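Local structure of SidF, inhibitor of growth family, member 3 (Legionella pneumophila subsp. pneumophila, 4FYE) at residues V380-D385 / Y410-M414; S508-Y513 / K524-K529; A272-Y276 / V293-Q298. The protein dephosphorylates phosphoinositide lipids, probably removing the 3-phosphate of phosphatidylinositol 3,4,5-trisphosphate, as a phosphatase of Legionella pneumophila. The protein carries 1 engineered substitution. All coordinates share one frame; numbering follows the deposited sequence.

Contact 1 of 3, residues V380-D385 / Y410-M414; sequences VRQMMD and YQARM
Met-384, on the helix, meets three inward-facing residues of the strand: Tyr-410, Ala-412 and Met-414. CG lies anti to its carbonyl carbon (chi1 -71°), and from there the chain runs straight to the thioether, where a bend at chi3 turns CE to the strand. CE comes 3.7 Å from CB of Ala-412. It also lies 3.2 Å from OH of Tyr-410. The backbone of the same residue meets the phenol as well, its O lying 3.2 Å from CE2 of Tyr-410, near the ring plane at the edge. Met-414 runs out fully extended and crosses the Met-384 side chain at about a right angle, CB of Met-414 to SD of Met-384 being 4.0 Å. Farther along, its SD and CE reach CB of Arg-381 on the helix.

No hydrogen bond spans the two segments; the polar groups find their partners along the helix and outside the pair. The hydroxyl of Tyr-410 bonds to Glu-356. NE of Arg-381 makes a 2.8 Å salt bridge with OD2 of Asp-385, from the anti side but tilted out of the carboxylate plane. Arg-381 has a second partner in Glu-543 and OD2 of Asp-385 a second in Arg-443; the two arginines would tend to keep Asp-385 ionised. The result illustrates alpha/beta layer packing: segment 380-385 of helix 373-387 runs at 152° to segment 410-414 of strand 402-416, 8.3 Å between the local axes, with alternate strand residues facing it across a buried interface of a mixed four-stranded sheet.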
loop_
_atom_site.group_PDB
_atom_site.type_symbol
_atom_site.label_atom_id
_atom_site.label_comp_id
_atom_site.label_asym_id
_atom_site.label_seq_id
_atom_site.Cartn_x
_atom_site.Cartn_y
_atom_site.Cartn_z
ATOM N N VAL A 380 -2.431 1.582 15.623
ATOM C CA VAL A 380 -1.456 1.949 14.625
ATOM C C VAL A 380 -1.280 3.436 14.784
ATOM O O VAL A 380 -0.143 3.932 14.900
ATOM C CB VAL A 380 -1.905 1.530 13.198
ATOM C CG1 VAL A 380 -1.123 2.291 12.149
ATOM C CG2 VAL A 380 -1.781 0.022 12.972
ATOM N N ARG A 381 -2.397 4.152 14.876
ATOM C CA ARG A 381 -2.347 5.595 15.107
ATOM C C ARG A 381 -1.565 5.980 16.391
ATOM O O ARG A 381 -0.830 6.942 16.408
ATOM C CB ARG A 381 -3.763 6.181 15.018
ATOM C CG ARG A 381 -4.168 7.138 16.109
ATOM C CD ARG A 381 -3.688 8.536 15.845
ATOM N NE ARG A 381 -3.092 9.116 17.045
ATOM C CZ ARG A 381 -3.158 8.645 18.298
ATOM N NH1 ARG A 381 -3.825 7.541 18.601
ATOM N NH2 ARG A 381 -2.538 9.300 19.269
ATOM N N GLN A 382 -1.649 5.173 17.428
ATOM C CA GLN A 382 -0.926 5.451 18.666
ATOM C C GLN A 382 0.591 5.182 18.520
ATOM O O GLN A 382 1.439 5.997 18.968
ATOM C CB GLN A 382 -1.572 4.622 19.775
ATOM C CG GLN A 382 -0.773 4.411 21.039
ATOM C CD GLN A 382 -1.587 3.772 22.164
ATOM O OE1 GLN A 382 -1.341 4.064 23.347
ATOM N NE2 GLN A 382 -2.579 2.922 21.809
ATOM N N MET A 383 0.939 4.063 17.877
ATOM C CA MET A 383 2.356 3.734 17.657
ATOM C C MET A 383 3.053 4.692 16.627
ATOM O O MET A 383 4.184 5.112 16.824
ATOM C CB MET A 383 2.552 2.232 17.357
ATOM C CG MET A 383 1.822 1.273 18.297
ATOM S SD MET A 383 2.157 1.368 20.099
ATOM C CE MET A 383 1.608 2.990 20.522
ATOM N N MET A 384 2.359 5.060 15.557
ATOM C CA MET A 384 2.859 6.103 14.675
ATOM C C MET A 384 3.165 7.375 15.445
ATOM O O MET A 384 4.237 7.980 15.247
ATOM C CB MET A 384 1.889 6.397 13.491
ATOM C CG MET A 384 1.826 5.298 12.423
ATOM S SD MET A 384 0.693 5.751 11.080
ATOM C CE MET A 384 1.604 7.189 10.578
ATOM N N ASP A 385 2.240 7.799 16.308
ATOM C CA ASP A 385 2.454 9.037 17.106
ATOM C C ASP A 385 3.490 8.845 18.225
ATOM O O ASP A 385 4.099 9.822 18.677
ATOM C CB ASP A 385 1.143 9.591 17.696
ATOM C CG ASP A 385 0.462 10.652 16.803
ATOM O OD1 ASP A 385 1.138 11.348 15.988
ATOM O OD2 ASP A 385 -0.792 10.781 16.931
ATOM N N TYR A 410 11.552 10.362 12.559
ATOM C CA TYR A 410 10.203 9.964 12.072
ATOM C C TYR A 410 9.136 11.045 12.270
ATOM O O TYR A 410 9.155 11.791 13.244
ATOM C CB TYR A 410 9.792 8.611 12.645
ATOM C CG TYR A 410 8.465 8.071 12.180
ATOM C CD1 TYR A 410 8.338 7.353 10.975
ATOM C CD2 TYR A 410 7.312 8.262 12.972
ATOM C CE1 TYR A 410 7.088 6.863 10.577
ATOM C CE2 TYR A 410 6.092 7.754 12.606
ATOM C CZ TYR A 410 5.971 7.070 11.429
ATOM O OH TYR A 410 4.731 6.645 11.101
ATOM N N GLN A 411 8.256 11.180 11.287
ATOM C CA GLN A 411 7.102 12.061 11.362
ATOM C C GLN A 411 5.914 11.298 10.794
ATOM O O GLN A 411 5.986 10.780 9.684
ATOM C CB GLN A 411 7.318 13.328 10.546
ATOM C CG GLN A 411 8.431 14.223 11.089
ATOM C CD GLN A 411 8.387 15.628 10.503
ATOM O OE1 GLN A 411 9.146 15.945 9.578
ATOM N NE2 GLN A 411 7.494 16.476 11.032
ATOM N N ALA A 412 4.839 11.251 11.567
ATOM C CA ALA A 412 3.622 10.600 11.230
ATOM C C ALA A 412 2.504 11.524 10.681
ATOM O O ALA A 412 2.316 12.674 11.102
ATOM C CB ALA A 412 3.099 9.950 12.468
ATOM N N ARG A 413 1.758 10.987 9.732
ATOM C CA ARG A 413 0.510 11.571 9.370
ATOM C C ARG A 413 -0.420 10.382 9.057
ATOM O O ARG A 413 -0.124 9.521 8.229
ATOM C CB ARG A 413 0.636 12.494 8.151
ATOM C CG ARG A 413 1.771 13.514 8.122
ATOM C CD ARG A 413 1.226 14.704 8.796
ATOM N NE ARG A 413 2.073 15.852 8.664
ATOM C CZ ARG A 413 2.902 16.245 9.622
ATOM N NH1 ARG A 413 2.995 15.525 10.734
ATOM N NH2 ARG A 413 3.625 17.356 9.473
ATOM N N MET A 414 -1.562 10.353 9.722
ATOM C CA MET A 414 -2.397 9.244 9.602
ATOM C C MET A 414 -3.784 9.731 9.435
ATOM O O MET A 414 -4.198 10.578 10.221
ATOM C CB MET A 414 -2.333 8.369 10.820
ATOM C CG MET A 414 -3.338 7.257 10.572
ATOM S SD MET A 414 -3.239 6.078 11.866
ATOM C CE MET A 414 -4.425 4.861 11.453
#

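Contact 2 of 3, residues S508-Y513 / K524-K529; sequences SYFEEY and KLDQLK
Tyr-509 leans across to Leu-525, Leu-528 and Lys-529 of the neighbouring helix, and its side chain can be traced outward from CB. CB carries the ring away from the helix with CG anti to the backbone N (chi1 168°), which swings one side of the ring toward the partner. CD2 comes first, 4.2 Å from CB of Leu-528, which lies at the ring edge, and 3.9 Å from the backbone N of Lys-529. One atom farther, CE2 touches CD2 of Leu-525, which comes in obliquely to the ring, at 3.7 Å and CB of Lys-529 at 4.1 Å. Beyond these segments, Tyr-285 of helix 284-311 touches the same side chain.

Leu-525 CD2 also meets CB of Tyr-513, a turn along, at 4.3 Å, so a single methyl serves two tyrosines. Alongside, Ser-508 meets the Leu-528 methyls with its O and CB, Glu-512 with its CG, and Trp-520 of the connecting loop touches the side chains of both Glu-512 and Leu-525. Crossing at -154° with local axes 9.5 Å apart, the two segments form the end of an antiparallel helical hairpin, consistent with the coiled coil predicted here.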
loop_
_atom_site.group_PDB
_atom_site.type_symbol
_atom_site.label_atom_id
_atom_site.label_comp_id
_atom_site.label_asym_id
_atom_site.label_seq_id
_atom_site.Cartn_x
_atom_site.Cartn_y
_atom_site.Cartn_z
ATOM N N SER A 508 10.195 -3.585 26.566
ATOM C CA SER A 508 10.492 -4.435 27.736
ATOM C C SER A 508 9.287 -5.305 28.074
ATOM O O SER A 508 9.432 -6.520 28.315
ATOM C CB SER A 508 10.942 -3.637 28.957
ATOM O OG SER A 508 12.180 -2.999 28.713
ATOM N N TYR A 509 8.089 -4.715 28.074
ATOM C CA TYR A 509 6.975 -5.531 28.446
ATOM C C TYR A 509 6.845 -6.738 27.517
ATOM O O TYR A 509 6.567 -7.833 27.981
ATOM C CB TYR A 509 5.682 -4.737 28.519
ATOM C CG TYR A 509 4.466 -5.637 28.628
ATOM C CD1 TYR A 509 3.902 -6.215 27.494
ATOM C CD2 TYR A 509 3.890 -5.926 29.854
ATOM C CE1 TYR A 509 2.809 -7.050 27.576
ATOM C CE2 TYR A 509 2.777 -6.761 29.935
ATOM C CZ TYR A 509 2.242 -7.313 28.788
ATOM O OH TYR A 509 1.147 -8.145 28.844
ATOM N N PHE A 510 7.043 -6.558 26.209
ATOM C CA PHE A 510 6.921 -7.715 25.308
ATOM C C PHE A 510 8.012 -8.774 25.521
ATOM O O PHE A 510 7.724 -9.961 25.401
ATOM C CB PHE A 510 6.836 -7.311 23.819
ATOM C CG PHE A 510 6.672 -8.486 22.881
ATOM C CD1 PHE A 510 7.782 -9.117 22.309
ATOM C CD2 PHE A 510 5.412 -8.970 22.560
ATOM C CE1 PHE A 510 7.631 -10.200 21.423
ATOM C CE2 PHE A 510 5.254 -10.037 21.654
ATOM C CZ PHE A 510 6.371 -10.664 21.104
ATOM N N GLU A 511 9.244 -8.326 25.792
ATOM C CA GLU A 511 10.418 -9.204 26.092
ATOM C C GLU A 511 10.110 -10.281 27.134
ATOM O O GLU A 511 10.505 -11.431 26.945
ATOM C CB GLU A 511 11.663 -8.392 26.521
ATOM C CG GLU A 511 12.482 -7.811 25.350
ATOM C CD GLU A 511 13.505 -6.733 25.761
ATOM O OE1 GLU A 511 14.178 -6.894 26.812
ATOM O OE2 GLU A 511 13.647 -5.712 25.031
ATOM N N GLU A 512 9.394 -9.887 28.202
ATOM C CA GLU A 512 8.933 -10.798 29.266
ATOM C C GLU A 512 7.718 -11.602 28.842
ATOM O O GLU A 512 7.684 -12.828 29.027
ATOM C CB GLU A 512 8.572 -10.042 30.559
ATOM C CG GLU A 512 9.673 -9.913 31.600
ATOM C CD GLU A 512 10.265 -11.244 32.068
ATOM O OE1 GLU A 512 9.570 -12.035 32.769
ATOM O OE2 GLU A 512 11.460 -11.478 31.755
ATOM N N TYR A 513 6.709 -10.908 28.301
ATOM C CA TYR A 513 5.484 -11.565 27.910
ATOM C C TYR A 513 5.797 -12.667 26.923
ATOM O O TYR A 513 5.168 -13.731 26.930
ATOM C CB TYR A 513 4.464 -10.589 27.328
ATOM C CG TYR A 513 3.134 -11.273 26.938
ATOM C CD1 TYR A 513 2.998 -11.925 25.710
ATOM C CD2 TYR A 513 2.026 -11.284 27.808
ATOM C CE1 TYR A 513 1.825 -12.553 25.350
ATOM C CE2 TYR A 513 0.837 -11.904 27.444
ATOM C CZ TYR A 513 0.752 -12.534 26.212
ATOM O OH TYR A 513 -0.397 -13.152 25.796
ATOM N N LYS A 524 7.882 -8.977 37.479
ATOM C CA LYS A 524 8.300 -7.975 36.491
ATOM C C LYS A 524 7.129 -7.579 35.534
ATOM O O LYS A 524 6.867 -6.388 35.303
ATOM C CB LYS A 524 9.552 -8.468 35.733
ATOM C CG LYS A 524 10.467 -7.358 35.211
ATOM C CD LYS A 524 11.860 -7.866 34.842
ATOM C CE LYS A 524 12.905 -7.554 35.934
ATOM N NZ LYS A 524 12.703 -8.242 37.254
ATOM N N LEU A 525 6.410 -8.579 35.024
ATOM C CA LEU A 525 5.233 -8.375 34.178
ATOM C C LEU A 525 4.268 -7.286 34.620
ATOM O O LEU A 525 3.741 -6.531 33.778
ATOM C CB LEU A 525 4.427 -9.667 34.111
ATOM C CG LEU A 525 4.527 -10.539 32.872
ATOM C CD1 LEU A 525 3.473 -11.628 32.994
ATOM C CD2 LEU A 525 4.336 -9.738 31.588
ATOM N N ASP A 526 3.997 -7.260 35.931
ATOM C CA ASP A 526 2.968 -6.396 36.502
ATOM C C ASP A 526 3.417 -4.946 36.656
ATOM O O ASP A 526 2.688 -4.018 36.276
ATOM C CB ASP A 526 2.444 -6.971 37.824
ATOM C CG ASP A 526 1.339 -8.013 37.614
ATOM O OD1 ASP A 526 0.555 -8.240 38.559
ATOM O OD2 ASP A 526 1.253 -8.600 36.510
ATOM N N GLN A 527 4.613 -4.761 37.203
ATOM C CA GLN A 527 5.266 -3.455 37.237
ATOM C C GLN A 527 5.345 -2.903 35.786
ATOM O O GLN A 527 4.861 -1.802 35.486
ATOM C CB GLN A 527 6.649 -3.562 37.925
ATOM C CG GLN A 527 7.686 -2.551 37.452
ATOM C CD GLN A 527 9.035 -3.185 37.107
ATOM O OE1 GLN A 527 9.328 -3.499 35.935
ATOM N NE2 GLN A 527 9.871 -3.373 38.136
ATOM N N LEU A 528 5.914 -3.687 34.879
ATOM C CA LEU A 528 5.980 -3.268 33.479
ATOM C C LEU A 528 4.599 -2.883 32.927
ATOM O O LEU A 528 4.432 -1.804 32.358
ATOM C CB LEU A 528 6.657 -4.339 32.614
ATOM C CG LEU A 528 8.153 -4.572 32.894
ATOM C CD1 LEU A 528 8.658 -5.839 32.209
ATOM C CD2 LEU A 528 8.993 -3.365 32.509
ATOM N N LYS A 529 3.602 -3.731 33.122
ATOM C CA LYS A 529 2.271 -3.340 32.714
ATOM C C LYS A 529 1.843 -1.986 33.323
ATOM O O LYS A 529 1.358 -1.109 32.605
ATOM C CB LYS A 529 1.254 -4.448 32.985
ATOM C CG LYS A 529 -0.137 -4.105 32.467
ATOM C CD LYS A 529 -1.152 -5.222 32.657
ATOM C CE LYS A 529 -2.469 -4.880 31.996
ATOM N NZ LYS A 529 -3.088 -3.785 32.786
#

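Contact 3 of 3, residues A272-Y276 / V293-Q298; sequences ARMPY and VTLINQ
Arg-273 and Gln-298 tie a loop, which makes an inverse gamma turn centred on Pro-275, to helix 284-311, the helix that follows it in the chain. Their flat groups are nearly coplanar, 10° apart, with the amide at the edge of the guanidinium. NH1 of Arg-273 donates to OE1 of Gln-298 at 2.8 Å, in the carbonyl plane and on a lone pair, with a C=O...donor angle of 121°. Glu-356 takes bonds from both residues, through NH2 of Arg-273 and NE2 of Gln-298, so the two groups are held in a common polar cluster. Tyr-358 adds a cation-pi contact to the arginine.

Nearer the backbone, the Asn-297 amide turns its ND2 toward O of Arg-273; the modelled separation of 2.4 Å is too short to trust, though the pairing is plausible. OD1 of Asn-297 is taken by the backbone N of Gly-242, which helps fix the amide. Met-274 and Thr-294 lie side by side and point the same way. CG of Met-274 sits between its own backbone N and carbonyl carbon (chi1 53°), a start that takes the chain along Thr-294 and brings CE of Met-274 to 4.0 Å from CG2 of Thr-294. At the gamma turn, CD of the Pro-275 ring comes up to CG1 of Val-293, 3.7 Å away.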
loop_
_atom_site.group_PDB
_atom_site.type_symbol
_atom_site.label_atom_id
_atom_site.label_comp_id
_atom_site.label_asym_id
_atom_site.label_seq_id
_atom_site.Cartn_x
_atom_site.Cartn_y
_atom_site.Cartn_z
ATOM N N ALA A 272 -2.412 -4.883 8.071
ATOM C CA ALA A 272 -2.417 -4.546 9.475
ATOM C C ALA A 272 -1.036 -4.850 10.036
ATOM O O ALA A 272 -0.430 -5.877 9.738
ATOM C CB ALA A 272 -3.478 -5.340 10.207
ATOM N N ARG A 273 -0.546 -3.921 10.843
ATOM C CA ARG A 273 0.791 -3.973 11.401
ATOM C C ARG A 273 0.712 -4.837 12.614
ATOM O O ARG A 273 1.689 -5.047 13.314
ATOM C CB ARG A 273 1.223 -2.590 11.847
ATOM C CG ARG A 273 1.862 -1.754 10.768
ATOM C CD ARG A 273 1.566 -0.295 10.999
ATOM N NE ARG A 273 1.043 0.314 9.796
ATOM C CZ ARG A 273 1.568 1.381 9.223
ATOM N NH1 ARG A 273 2.629 1.957 9.752
ATOM N NH2 ARG A 273 1.032 1.868 8.124
ATOM N N MET A 274 -0.491 -5.298 12.889
ATOM C CA MET A 274 -0.729 -5.986 14.084
ATOM C C MET A 274 -1.300 -7.289 13.738
ATOM O O MET A 274 -2.050 -7.397 12.789
ATOM C CB MET A 274 -1.691 -5.206 14.897
ATOM C CG MET A 274 -2.918 -4.860 14.139
ATOM S SD MET A 274 -4.129 -4.703 15.456
ATOM C CE MET A 274 -3.819 -2.973 15.762
ATOM N N PRO A 275 -0.934 -8.307 14.514
ATOM C CA PRO A 275 -1.496 -9.611 14.247
ATOM C C PRO A 275 -2.949 -9.671 14.751
ATOM O O PRO A 275 -3.243 -10.032 15.898
ATOM C CB PRO A 275 -0.554 -10.560 14.998
ATOM C CG PRO A 275 0.312 -9.699 15.888
ATOM C CD PRO A 275 -0.124 -8.277 15.748
ATOM N N TYR A 276 -3.831 -9.261 13.864
ATOM C CA TYR A 276 -5.282 -9.349 13.997
ATOM C C TYR A 276 -5.876 -10.610 14.666
ATOM O O TYR A 276 -6.652 -10.502 15.615
ATOM C CB TYR A 276 -5.909 -9.194 12.595
ATOM C CG TYR A 276 -5.251 -9.968 11.420
ATOM C CD1 TYR A 276 -4.170 -10.870 11.603
ATOM C CD2 TYR A 276 -5.739 -9.804 10.123
ATOM C CE1 TYR A 276 -3.603 -11.549 10.525
ATOM C CE2 TYR A 276 -5.183 -10.473 9.045
ATOM C CZ TYR A 276 -4.127 -11.340 9.245
ATOM O OH TYR A 276 -3.619 -11.979 8.145
ATOM N N VAL A 293 3.626 -5.417 19.615
ATOM C CA VAL A 293 4.030 -5.932 18.326
ATOM C C VAL A 293 3.773 -4.861 17.292
ATOM O O VAL A 293 4.527 -4.716 16.346
ATOM C CB VAL A 293 3.221 -7.157 17.959
ATOM C CG1 VAL A 293 3.365 -7.482 16.497
ATOM C CG2 VAL A 293 3.667 -8.312 18.830
ATOM N N THR A 294 2.728 -4.079 17.484
ATOM C CA THR A 294 2.457 -3.153 16.459
ATOM C C THR A 294 3.506 -2.066 16.467
ATOM O O THR A 294 3.891 -1.579 15.382
ATOM C CB THR A 294 0.955 -2.703 16.298
ATOM O OG1 THR A 294 0.802 -1.289 16.436
ATOM C CG2 THR A 294 -0.059 -3.487 17.152
ATOM N N LEU A 295 4.018 -1.737 17.671
ATOM C CA LEU A 295 5.150 -0.840 17.818
ATOM C C LEU A 295 6.433 -1.462 17.199
ATOM O O LEU A 295 7.136 -0.847 16.399
ATOM C CB LEU A 295 5.406 -0.598 19.277
ATOM C CG LEU A 295 5.848 0.726 19.882
ATOM C CD1 LEU A 295 7.027 0.421 20.782
ATOM C CD2 LEU A 295 6.217 1.792 18.887
ATOM N N ILE A 296 6.726 -2.692 17.554
ATOM C CA ILE A 296 7.778 -3.439 16.929
ATOM C C ILE A 296 7.709 -3.371 15.364
ATOM O O ILE A 296 8.676 -2.916 14.692
ATOM C CB ILE A 296 7.781 -4.853 17.521
ATOM C CG1 ILE A 296 8.424 -4.792 18.928
ATOM C CG2 ILE A 296 8.505 -5.818 16.606
ATOM C CD1 ILE A 296 8.209 -6.026 19.785
ATOM N N ASN A 297 6.576 -3.768 14.790
ATOM C CA ASN A 297 6.342 -3.595 13.368
ATOM C C ASN A 297 6.387 -2.157 12.905
ATOM O O ASN A 297 6.891 -1.899 11.810
ATOM C CB ASN A 297 5.020 -4.167 13.027
ATOM C CG ASN A 297 5.003 -5.653 13.160
ATOM O OD1 ASN A 297 6.060 -6.315 13.328
ATOM N ND2 ASN A 297 3.799 -6.215 13.061
ATOM N N GLN A 298 5.905 -1.205 13.719
ATOM C CA GLN A 298 6.137 0.199 13.380
ATOM C C GLN A 298 7.644 0.513 13.177
ATOM O O GLN A 298 7.985 1.253 12.267
ATOM C CB GLN A 298 5.564 1.159 14.412
ATOM C CG GLN A 298 5.553 2.583 13.872
ATOM C CD GLN A 298 4.812 2.709 12.550
ATOM O OE1 GLN A 298 3.810 2.035 12.341
ATOM N NE2 GLN A 298 5.263 3.623 11.679
#

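In the fold
Along the chain the order is contact 3, contact 1, contact 2, each closing before the next opens. Contacts 1 and 3 are neighbours, their centres 12 Å apart, and touch where helix 373-387 packs against helix 284-311, as at Met-383 and Thr-294; Glu-356, on strand 353-360 of the four-stranded sheet, has partners in both. Contact 2 lies farther out, its centre 18 Å from that of contact 3, and meets it through Phe-510 on Val-293 and Ile-296. Contacts 1 and 2 do not touch, their nearest atoms being about 11 Å apart. Helix 284-311 thus lies between sheet-backed core and projecting helical hairpin, linking the two within one phosphatase domain.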